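Local structure of polycyclic ketone monooxygenase (Myceliophthora thermophila, 5MQ6) at residues G224-P229 with V479-G484; G486-R491 with D506-H511. The protein uses FAD and NADPH to insert one oxygen atom beside the carbonyl of ketones, preferably polycyclic ones, giving esters or lactones. One frame throughout, in Å; residues are numbered along the deposited sequence.

Contact 1. Residues G224-P229 with V479-G484. With FAD (flavin-adenine dinucleotide), chain B.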
ATOM      1  N   GLY A 224       6.174   1.148   4.574  1.00 27.57           N
ATOM      2  CA  GLY A 224       4.921   1.182   3.779  1.00 29.34           C
ATOM      3  C   GLY A 224       5.144   1.199   2.264  1.00 31.40           C
ATOM      4  O   GLY A 224       6.269   1.040   1.764  1.00 25.85           O
ATOM      5  N   ILE A 225       4.028   1.352   1.548  1.00 27.89           N
ATOM      6  CA  ILE A 225       4.021   1.252   0.095  1.00 29.13           C
ATOM      7  C   ILE A 225       3.291   2.414  -0.611  1.00 32.30           C
ATOM      8  O   ILE A 225       3.582   2.688  -1.771  1.00 29.83           O
ATOM      9  CB  ILE A 225       3.368  -0.071  -0.393  1.00 29.07           C
ATOM     10  CG1 ILE A 225       1.968  -0.335   0.279  1.00 31.95           C
ATOM     11  CG2 ILE A 225       4.256  -1.258  -0.119  1.00 31.83           C
ATOM     12  CD1 ILE A 225       1.175  -1.571  -0.273  1.00 31.25           C
ATOM     13  N   LEU A 226       2.310   3.043   0.064  1.00 32.45           N
ATOM     14  CA  LEU A 226       1.495   4.159  -0.535  1.00 33.19           C
ATOM     15  C   LEU A 226       1.611   5.356   0.427  1.00 33.44           C
ATOM     16  O   LEU A 226       0.715   5.625   1.271  1.00 36.71           O
ATOM     17  CB  LEU A 226       0.059   3.698  -0.793  1.00 32.71           C
ATOM     18  CG  LEU A 226      -0.035   2.530  -1.849  1.00 35.90           C
ATOM     19  CD1 LEU A 226      -1.289   1.648  -1.634  1.00 37.33           C
ATOM     20  CD2 LEU A 226       0.059   3.039  -3.282  1.00 33.41           C
ATOM     21  N   THR A 227       2.766   6.025   0.321  1.00 29.42           N
ATOM     22  CA  THR A 227       3.320   6.891   1.382  1.00 30.50           C
ATOM     23  C   THR A 227       3.568   8.327   0.975  1.00 34.44           C
ATOM     24  O   THR A 227       3.583   9.201   1.808  1.00 29.74           O
ATOM     25  CB  THR A 227       4.653   6.276   1.905  1.00 28.42           C
ATOM     26  OG1 THR A 227       5.539   5.968   0.799  1.00 25.96           O
ATOM     27  CG2 THR A 227       4.294   4.934   2.719  1.00 30.36           C
ATOM     28  N   ASN A 228       3.715   8.549  -0.323  1.00 38.18           N
ATOM     29  CA  ASN A 228       4.199   9.811  -0.875  1.00 34.69           C
ATOM     30  C   ASN A 228       3.214  10.260  -1.903  1.00 33.41           C
ATOM     31  O   ASN A 228       3.273   9.758  -3.051  1.00 28.72           O
ATOM     32  CB  ASN A 228       5.542   9.529  -1.521  1.00 35.84           C
ATOM     33  CG  ASN A 228       6.609   9.308  -0.466  1.00 39.85           C
ATOM     34  OD1 ASN A 228       6.815   8.169   0.071  1.00 39.00           O
ATOM     35  ND2 ASN A 228       7.248  10.410  -0.100  1.00 38.53           N
ATOM     36  N   PRO A 229       2.284  11.144  -1.511  1.00 33.20           N
ATOM     37  CA  PRO A 229       1.237  11.582  -2.453  1.00 33.04           C
ATOM     38  C   PRO A 229       1.876  12.140  -3.709  1.00 32.42           C
ATOM     39  O   PRO A 229       2.798  12.943  -3.579  1.00 30.95           O
ATOM     40  CB  PRO A 229       0.510  12.696  -1.699  1.00 30.99           C
ATOM     41  CG  PRO A 229       0.847  12.503  -0.293  1.00 33.78           C
ATOM     42  CD  PRO A 229       2.205  11.888  -0.254  1.00 32.26           C
ATOM     43  N   VAL A 479       3.168   7.679  -5.002  1.00 36.03           N
ATOM     44  CA  VAL A 479       4.264   6.979  -5.716  1.00 34.28           C
ATOM     45  C   VAL A 479       4.019   5.446  -5.663  1.00 33.24           C
ATOM     46  O   VAL A 479       3.682   4.884  -4.598  1.00 28.59           O
ATOM     47  CB  VAL A 479       5.669   7.317  -5.161  1.00 34.65           C
ATOM     48  CG1 VAL A 479       6.781   6.487  -5.851  1.00 37.60           C
ATOM     49  CG2 VAL A 479       5.955   8.800  -5.333  1.00 34.43           C
ATOM     50  N   THR A 480       4.144   4.810  -6.836  1.00 29.01           N
ATOM     51  CA  THR A 480       3.902   3.398  -6.911  1.00 31.49           C
ATOM     52  C   THR A 480       4.668   2.537  -5.828  1.00 32.34           C
ATOM     53  O   THR A 480       5.815   2.850  -5.469  1.00 31.12           O
ATOM     54  CB  THR A 480       4.167   2.855  -8.333  1.00 31.89           C
ATOM     55  OG1 THR A 480       3.940   1.462  -8.325  1.00 28.56           O
ATOM     56  CG2 THR A 480       5.596   3.074  -8.811  1.00 33.80           C
ATOM     57  N   PRO A 481       4.010   1.462  -5.320  1.00 34.50           N
ATOM     58  CA  PRO A 481       4.703   0.534  -4.431  1.00 30.13           C
ATOM     59  C   PRO A 481       5.951  -0.081  -5.057  1.00 32.78           C
ATOM     60  O   PRO A 481       6.895  -0.465  -4.321  1.00 31.40           O
ATOM     61  CB  PRO A 481       3.631  -0.535  -4.173  1.00 28.21           C
ATOM     62  CG  PRO A 481       2.340   0.276  -4.150  1.00 30.23           C
ATOM     63  CD  PRO A 481       2.537   1.158  -5.351  1.00 32.84           C
ATOM     64  N   SER A 482       5.944  -0.157  -6.401  1.00 34.23           N
ATOM     65  CA  SER A 482       7.029  -0.769  -7.214  1.00 36.03           C
ATOM     66  C   SER A 482       8.252   0.109  -7.404  1.00 32.35           C
ATOM     67  O   SER A 482       9.205  -0.282  -8.037  1.00 27.20           O
ATOM     68  CB  SER A 482       6.503  -1.190  -8.606  1.00 36.01           C
ATOM     69  OG  SER A 482       5.711  -2.362  -8.462  1.00 39.38           O
ATOM     70  N   ILE A 483       8.199   1.317  -6.904  1.00 32.91           N
ATOM     71  CA  ILE A 483       9.203   2.309  -7.250  1.00 34.00           C
ATOM     72  C   ILE A 483      10.665   1.782  -7.082  1.00 31.66           C
ATOM     73  O   ILE A 483      11.011   1.012  -6.115  1.00 28.43           O
ATOM     74  CB  ILE A 483       8.861   3.660  -6.510  1.00 35.37           C
ATOM     75  CG1 ILE A 483       9.664   4.836  -7.095  1.00 39.04           C
ATOM     76  CG2 ILE A 483       8.972   3.549  -4.989  1.00 29.63           C
ATOM     77  CD1 ILE A 483       9.226   5.220  -8.508  1.00 37.56           C
ATOM     78  N   GLY A 484      11.517   2.162  -8.029  1.00 29.18           N
ATOM     79  CA  GLY A 484      12.973   1.818  -7.932  1.00 30.31           C
ATOM     80  C   GLY A 484      13.284   0.321  -8.046  1.00 30.21           C
ATOM     81  O   GLY A 484      14.286  -0.210  -7.411  1.00 25.56           O
TER
HETATM   82  PA  FAD B 700       2.114   2.828   6.458  1.00 20.54           P
HETATM   83  O1A FAD B 700       2.285   3.500   5.136  1.00 23.30           O
HETATM   84  O2A FAD B 700       0.743   2.693   7.096  1.00 21.76           O
HETATM   85  O5B FAD B 700       3.056   3.581   7.519  1.00 23.73           O
HETATM   86  C5B FAD B 700       4.378   3.858   7.199  1.00 21.99           C
HETATM   87  C4B FAD B 700       4.746   5.196   7.806  1.00 23.15           C
HETATM   88  O4B FAD B 700       6.170   5.342   7.646  1.00 21.89           O
HETATM   89  C3B FAD B 700       4.103   6.423   7.167  1.00 22.37           C
HETATM   90  O3B FAD B 700       3.653   7.302   8.166  1.00 22.08           O
HETATM   91  C2B FAD B 700       5.225   7.051   6.388  1.00 23.45           C
HETATM   92  O2B FAD B 700       5.084   8.445   6.259  1.00 24.39           O
HETATM   93  C1B FAD B 700       6.421   6.658   7.227  1.00 21.95           C
HETATM   94  N9A FAD B 700       7.667   6.736   6.504  1.00 20.15           N
HETATM   95  C8A FAD B 700       7.950   6.155   5.303  1.00 23.62           C
HETATM   96  N7A FAD B 700       9.188   6.500   4.961  1.00 21.85           N
HETATM   97  C5A FAD B 700       9.722   7.308   5.892  1.00 18.10           C
HETATM   98  C6A FAD B 700      11.029   7.964   6.078  1.00 16.87           C
HETATM   99  N6A FAD B 700      12.036   7.919   5.231  1.00 17.32           N
HETATM  100  N1A FAD B 700      11.137   8.609   7.211  1.00 17.27           N
HETATM  101  C2A FAD B 700      10.134   8.722   8.113  1.00 14.50           C
HETATM  102  N3A FAD B 700       8.936   8.189   8.046  1.00 15.44           N
HETATM  103  C4A FAD B 700       8.695   7.476   6.902  1.00 18.09           C
HETATM  104  N1  FAD B 700      -4.566  -2.025   2.552  1.00 22.31           N
HETATM  105  C2  FAD B 700      -5.374  -3.089   2.872  1.00 27.80           C
HETATM  106  O2  FAD B 700      -4.906  -4.216   2.979  1.00 24.38           O
HETATM  107  N3  FAD B 700      -6.687  -2.913   3.072  1.00 32.47           N
HETATM  108  C4  FAD B 700      -7.227  -1.689   2.956  1.00 38.50           C
HETATM  109  O4  FAD B 700      -8.430  -1.591   3.158  1.00 48.87           O
HETATM  110  C4X FAD B 700      -6.452  -0.483   2.617  1.00 36.42           C
HETATM  111  N5  FAD B 700      -6.970   0.782   2.466  1.00 33.59           N
HETATM  112  C5X FAD B 700      -6.124   1.792   2.148  1.00 32.50           C
HETATM  113  C6  FAD B 700      -6.645   3.163   1.965  1.00 29.18           C
HETATM  114  C7  FAD B 700      -5.646   4.192   1.617  1.00 35.98           C
HETATM  115  C7M FAD B 700      -6.064   5.630   1.412  1.00 35.02           C
HETATM  116  C8  FAD B 700      -4.198   3.883   1.430  1.00 37.43           C
HETATM  117  C8M FAD B 700      -3.152   4.939   1.076  1.00 41.20           C
HETATM  118  C9  FAD B 700      -3.750   2.588   1.598  1.00 35.71           C
HETATM  119  C9A FAD B 700      -4.653   1.543   1.946  1.00 35.80           C
HETATM  120  N10 FAD B 700      -4.141   0.241   2.079  1.00 29.98           N
HETATM  121  C10 FAD B 700      -5.028  -0.777   2.440  1.00 27.45           C
HETATM  122  C1' FAD B 700      -2.697  -0.067   1.966  1.00 33.28           C
HETATM  123  C2' FAD B 700      -2.058   0.362   3.352  1.00 32.49           C
HETATM  124  O2' FAD B 700      -0.937   1.221   3.101  1.00 32.73           O
HETATM  125  C3' FAD B 700      -1.654  -0.832   4.284  1.00 30.78           C
HETATM  126  O3' FAD B 700      -2.815  -1.615   4.570  1.00 30.58           O
HETATM  127  C4' FAD B 700      -1.112  -0.485   5.692  1.00 29.20           C
HETATM  128  O4' FAD B 700      -1.825   0.628   6.393  1.00 28.60           O
HETATM  129  C5' FAD B 700       0.402  -0.203   5.615  1.00 26.62           C
HETATM  130  O5' FAD B 700       0.923  -0.292   6.978  1.00 25.35           O
HETATM  131  P   FAD B 700       2.502   0.062   7.068  1.00 23.91           P
HETATM  132  O1P FAD B 700       2.739   0.396   8.587  1.00 25.67           O
HETATM  133  O2P FAD B 700       3.234  -1.063   6.322  1.00 26.20           O
HETATM  134  O3P FAD B 700       2.718   1.381   6.108  1.00 22.70           O
HETATM  135  O   HOH W   1       6.194   3.211  -2.724  1.00 22.91           O
HETATM  136  O   HOH W   2       4.399   5.869  -2.243  1.00 32.80           O
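The ring of Pro481 packs into the angle between Ile225 and Leu226. Its CB lies 3.8 Å from Ile225 CB, whereas its CG meets Leu226 CD2 at 3.7 Å, so two atoms of one proline ring each meet a different neighbouring side chain of 224-229. In Leu226, CG stands anti to the carbonyl carbon (chi1 -63°); the tip, CD2, meets the proline, while the root, Leu226 CB, packs 3.9 Å from the flavin methyl C8M of FAD, and the side chain also touches the bound NADPH. Ile225 meets the proline with CB and, more loosely, with CG2. Further along, Val479 has CG2 beside its own backbone N, the branch that packs 3.9 Å from Asn228 CB. Beside that apolar touch runs the one direct hydrogen bond, Val479 N to Asn228 O, 2.9 Å and nearly straight at 164°, with the donor tilted 21° from the carbonyl plane. Two waters bridge the loops elsewhere: one lies between Ile225 O and Thr480 O, the other accepts from Thr227 N and is hydrogen-bonded to Val479 O. The CB of Thr480 points away from 224-229; its OG1 closes an ST turn with Ser482 N and is hydrogen-bonded to O of Tyr600, an NADPH-binding residue. A single direct backbone bond, two bridging waters and small apolar touches thus tie the loop that lines FAD with Gly224, Leu226 and Thr227 to the loop whose Thr480 holds Tyr600, linking the surroundings of the two cofactors.

Contact 2. Residues G486-R491 with D506-H511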
ATOM      1  N   GLY A 486      11.477  -2.023  -6.848  1.00 26.82           N
ATOM      2  CA  GLY A 486      11.344  -2.641  -5.518  1.00 27.91           C
ATOM      3  C   GLY A 486      12.454  -2.375  -4.514  1.00 24.67           C
ATOM      4  O   GLY A 486      12.474  -3.007  -3.506  1.00 27.57           O
ATOM      5  N   SER A 487      13.371  -1.457  -4.757  1.00 21.62           N
ATOM      6  CA  SER A 487      14.480  -1.215  -3.841  1.00 24.18           C
ATOM      7  C   SER A 487      13.908  -0.832  -2.497  1.00 24.31           C
ATOM      8  O   SER A 487      13.099   0.102  -2.427  1.00 22.28           O
ATOM      9  CB  SER A 487      15.308  -0.029  -4.329  1.00 25.32           C
ATOM     10  OG  SER A 487      16.293   0.318  -3.429  1.00 20.55           O
ATOM     11  N   PRO A 488      14.294  -1.554  -1.405  1.00 22.96           N
ATOM     12  CA  PRO A 488      13.767  -1.021  -0.145  1.00 22.34           C
ATOM     13  C   PRO A 488      14.239   0.408   0.160  1.00 21.56           C
ATOM     14  O   PRO A 488      13.558   1.120   0.851  1.00 23.56           O
ATOM     15  CB  PRO A 488      14.238  -2.047   0.878  1.00 23.72           C
ATOM     16  CG  PRO A 488      14.355  -3.347   0.091  1.00 21.87           C
ATOM     17  CD  PRO A 488      14.972  -2.827  -1.181  1.00 23.56           C
ATOM     18  N   ALA A 489      15.362   0.850  -0.388  1.00 21.11           N
ATOM     19  CA  ALA A 489      15.887   2.180  -0.150  1.00 22.22           C
ATOM     20  C   ALA A 489      15.013   3.230  -0.859  1.00 24.81           C
ATOM     21  O   ALA A 489      14.551   4.252  -0.248  1.00 26.63           O
ATOM     22  CB  ALA A 489      17.304   2.260  -0.684  1.00 22.65           C
ATOM     23  N   VAL A 490      14.800   2.997  -2.151  1.00 21.76           N
ATOM     24  CA  VAL A 490      13.989   3.944  -2.903  1.00 23.87           C
ATOM     25  C   VAL A 490      12.605   3.997  -2.339  1.00 22.62           C
ATOM     26  O   VAL A 490      12.066   5.068  -2.154  1.00 23.93           O
ATOM     27  CB  VAL A 490      13.870   3.624  -4.407  1.00 25.98           C
ATOM     28  CG1 VAL A 490      12.995   4.652  -5.135  1.00 26.99           C
ATOM     29  CG2 VAL A 490      15.265   3.655  -5.043  1.00 26.98           C
ATOM     30  N   ARG A 491      12.010   2.858  -2.080  1.00 21.06           N
ATOM     31  CA  ARG A 491      10.679   2.895  -1.580  1.00 24.01           C
ATOM     32  C   ARG A 491      10.511   3.614  -0.238  1.00 24.69           C
ATOM     33  O   ARG A 491       9.494   4.172   0.041  1.00 28.37           O
ATOM     34  CB  ARG A 491      10.198   1.501  -1.436  1.00 25.60           C
ATOM     35  CG  ARG A 491       8.810   1.470  -0.838  1.00 29.91           C
ATOM     36  CD  ARG A 491       8.239   0.064  -0.880  1.00 31.47           C
ATOM     37  NE  ARG A 491       9.049  -0.923  -0.137  1.00 32.53           N
ATOM     38  CZ  ARG A 491       9.931  -1.770  -0.666  1.00 28.00           C
ATOM     39  NH1 ARG A 491      10.176  -1.750  -1.988  1.00 29.27           N
ATOM     40  NH2 ARG A 491      10.562  -2.659   0.149  1.00 21.84           N
ATOM     41  N   ASP A 506      22.270   0.847  -5.077  1.00 29.10           N
ATOM     42  CA  ASP A 506      23.204   0.560  -6.168  1.00 30.03           C
ATOM     43  C   ASP A 506      23.316  -0.933  -6.389  1.00 29.68           C
ATOM     44  O   ASP A 506      23.211  -1.400  -7.522  1.00 25.65           O
ATOM     45  CB  ASP A 506      24.553   1.163  -5.893  1.00 31.85           C
ATOM     46  CG  ASP A 506      24.508   2.695  -5.832  1.00 31.03           C
ATOM     47  OD1 ASP A 506      23.594   3.337  -6.408  1.00 39.06           O
ATOM     48  OD2 ASP A 506      25.407   3.270  -5.175  1.00 45.11           O
ATOM     49  N   LYS A 507      23.449  -1.710  -5.308  1.00 29.46           N
ATOM     50  CA  LYS A 507      23.404  -3.189  -5.462  1.00 24.99           C
ATOM     51  C   LYS A 507      22.124  -3.625  -6.202  1.00 23.33           C
ATOM     52  O   LYS A 507      22.155  -4.396  -7.168  1.00 21.89           O
ATOM     53  CB  LYS A 507      23.443  -3.854  -4.102  1.00 26.37           C
ATOM     54  CG  LYS A 507      23.585  -5.373  -4.094  1.00 25.12           C
ATOM     55  CD  LYS A 507      23.519  -5.934  -2.690  1.00 23.09           C
ATOM     56  CE  LYS A 507      23.276  -7.439  -2.704  1.00 21.65           C
ATOM     57  NZ  LYS A 507      23.026  -7.995  -1.335  1.00 21.37           N
ATOM     58  N   TRP A 508      20.986  -3.135  -5.743  1.00 23.33           N
ATOM     59  CA  TRP A 508      19.709  -3.513  -6.304  1.00 23.62           C
ATOM     60  C   TRP A 508      19.622  -3.222  -7.814  1.00 24.38           C
ATOM     61  O   TRP A 508      19.145  -4.027  -8.582  1.00 28.06           O
ATOM     62  CB  TRP A 508      18.619  -2.660  -5.650  1.00 26.36           C
ATOM     63  CG  TRP A 508      17.335  -3.352  -5.583  1.00 25.41           C
ATOM     64  CD1 TRP A 508      16.290  -3.242  -6.442  1.00 25.88           C
ATOM     65  CD2 TRP A 508      16.940  -4.280  -4.555  1.00 23.22           C
ATOM     66  NE1 TRP A 508      15.243  -4.030  -6.005  1.00 24.33           N
ATOM     67  CE2 TRP A 508      15.604  -4.654  -4.836  1.00 20.91           C
ATOM     68  CE3 TRP A 508      17.559  -4.764  -3.401  1.00 22.95           C
ATOM     69  CZ2 TRP A 508      14.914  -5.503  -4.051  1.00 18.91           C
ATOM     70  CZ3 TRP A 508      16.835  -5.635  -2.604  1.00 23.60           C
ATOM     71  CH2 TRP A 508      15.554  -5.986  -2.924  1.00 19.73           C
ATOM     72  N   GLN A 509      20.055  -2.025  -8.205  1.00 25.12           N
ATOM     73  CA  GLN A 509      19.940  -1.559  -9.603  1.00 26.56           C
ATOM     74  C   GLN A 509      20.985  -2.250 -10.505  1.00 27.63           C
ATOM     75  O   GLN A 509      20.694  -2.534 -11.649  1.00 25.22           O
ATOM     76  CB  GLN A 509      20.119  -0.065  -9.693  1.00 22.27           C
ATOM     77  CG  GLN A 509      19.171   0.851  -8.947  1.00 28.15           C
ATOM     78  CD  GLN A 509      17.709   0.429  -9.046  1.00 33.02           C
ATOM     79  OE1 GLN A 509      17.286  -0.035 -10.090  1.00 35.04           O
ATOM     80  NE2 GLN A 509      16.951   0.584  -7.960  1.00 31.38           N
ATOM     81  N   THR A 510      22.173  -2.516  -9.969  1.00 27.41           N
ATOM     82  CA  THR A 510      23.246  -3.061 -10.728  1.00 28.16           C
ATOM     83  C   THR A 510      23.245  -4.545 -10.809  1.00 31.83           C
ATOM     84  O   THR A 510      23.454  -5.067 -11.867  1.00 34.29           O
ATOM     85  CB  THR A 510      24.625  -2.640 -10.193  1.00 34.82           C
ATOM     86  OG1 THR A 510      24.777  -3.123  -8.849  1.00 49.08           O
ATOM     87  CG2 THR A 510      24.801  -1.126 -10.190  1.00 28.49           C
ATOM     88  N   HIS A 511      23.052  -5.247  -9.693  1.00 31.10           N
ATOM     89  CA  HIS A 511      23.098  -6.697  -9.650  1.00 31.58           C
ATOM     90  C   HIS A 511      21.687  -7.311  -9.705  1.00 33.65           C
ATOM     91  O   HIS A 511      21.527  -8.518 -10.061  1.00 32.39           O
ATOM     92  CB  HIS A 511      23.859  -7.100  -8.378  1.00 30.83           C
ATOM     93  CG  HIS A 511      23.688  -8.544  -7.928  1.00 44.18           C
ATOM     94  ND1 HIS A 511      24.306  -9.622  -8.558  1.00 40.59           N
ATOM     95  CD2 HIS A 511      23.062  -9.063  -6.831  1.00 37.68           C
ATOM     96  CE1 HIS A 511      23.982 -10.739  -7.929  1.00 47.17           C
ATOM     97  NE2 HIS A 511      23.241 -10.428  -6.872  1.00 46.51           N
TER
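One face of the Trp508 indole lies against the start of helix 488-492. Ser487 CA stands over the five-membered ring, 3.6 Å from its centroid and 10° off the normal; Pro488 CD stands over the six-membered ring, 3.7 Å from its centroid and 13° off the normal. These two CH-pi contacts, side by side on the same face, span both rings, and the Pro488 and Trp508 side chains cross at about a right angle. Gly486 O approaches the indole obliquely, 3.5 Å from Trp508 CZ2. The indole NE1 donates to Gly485 O, which, with the packing on the face, helps to hold the ring's rotation; Ser487 N is near NE1 but is itself a donor. Within 486-491, Arg491 NH1 donates to Gly486 O at 3.0 Å from above the carbonyl plane, while that oxygen lies close to the guanidinium plane. Ser487 is the N-cap: with OG anti to its backbone N (chi1 174°), it accepts weak bonds from Ala489 N and Val490 N. Gln509, bent at chi2, brings NE2 to 4.0 Å from Ser487 CB. No hydrogen bond joins 486-491 to 506-511 directly, so the join rests on dispersion and CH-pi packing, while further polar ties run through flanking residues: Asp505 OD1 bonds both Ser487 OG and Gln509 NE2, and Gly484 O bonds Gln509 NE2.

The two contacts are consecutive along the chain, with centres 14 Å apart, and they are coupled: Gly484 O of contact 1 probably accepts from Gln509 NE2 of contact 2 at 2.8 Å, and Arg491 CD packs against Gly224 O and Pro481 O. Contact 1 lies nearer the chain centre, about 7 Å from it against 19 Å, yet it is only partly buried, hydrated and beside both cofactors. Contact 2 is the more buried and has no bound group within it. Their chemistry follows: loop meets loop through a backbone bond and bridging waters in 224-229 with 479-484, whereas in 486-491 with 506-511 a helix start meets a second helix through an aromatic face.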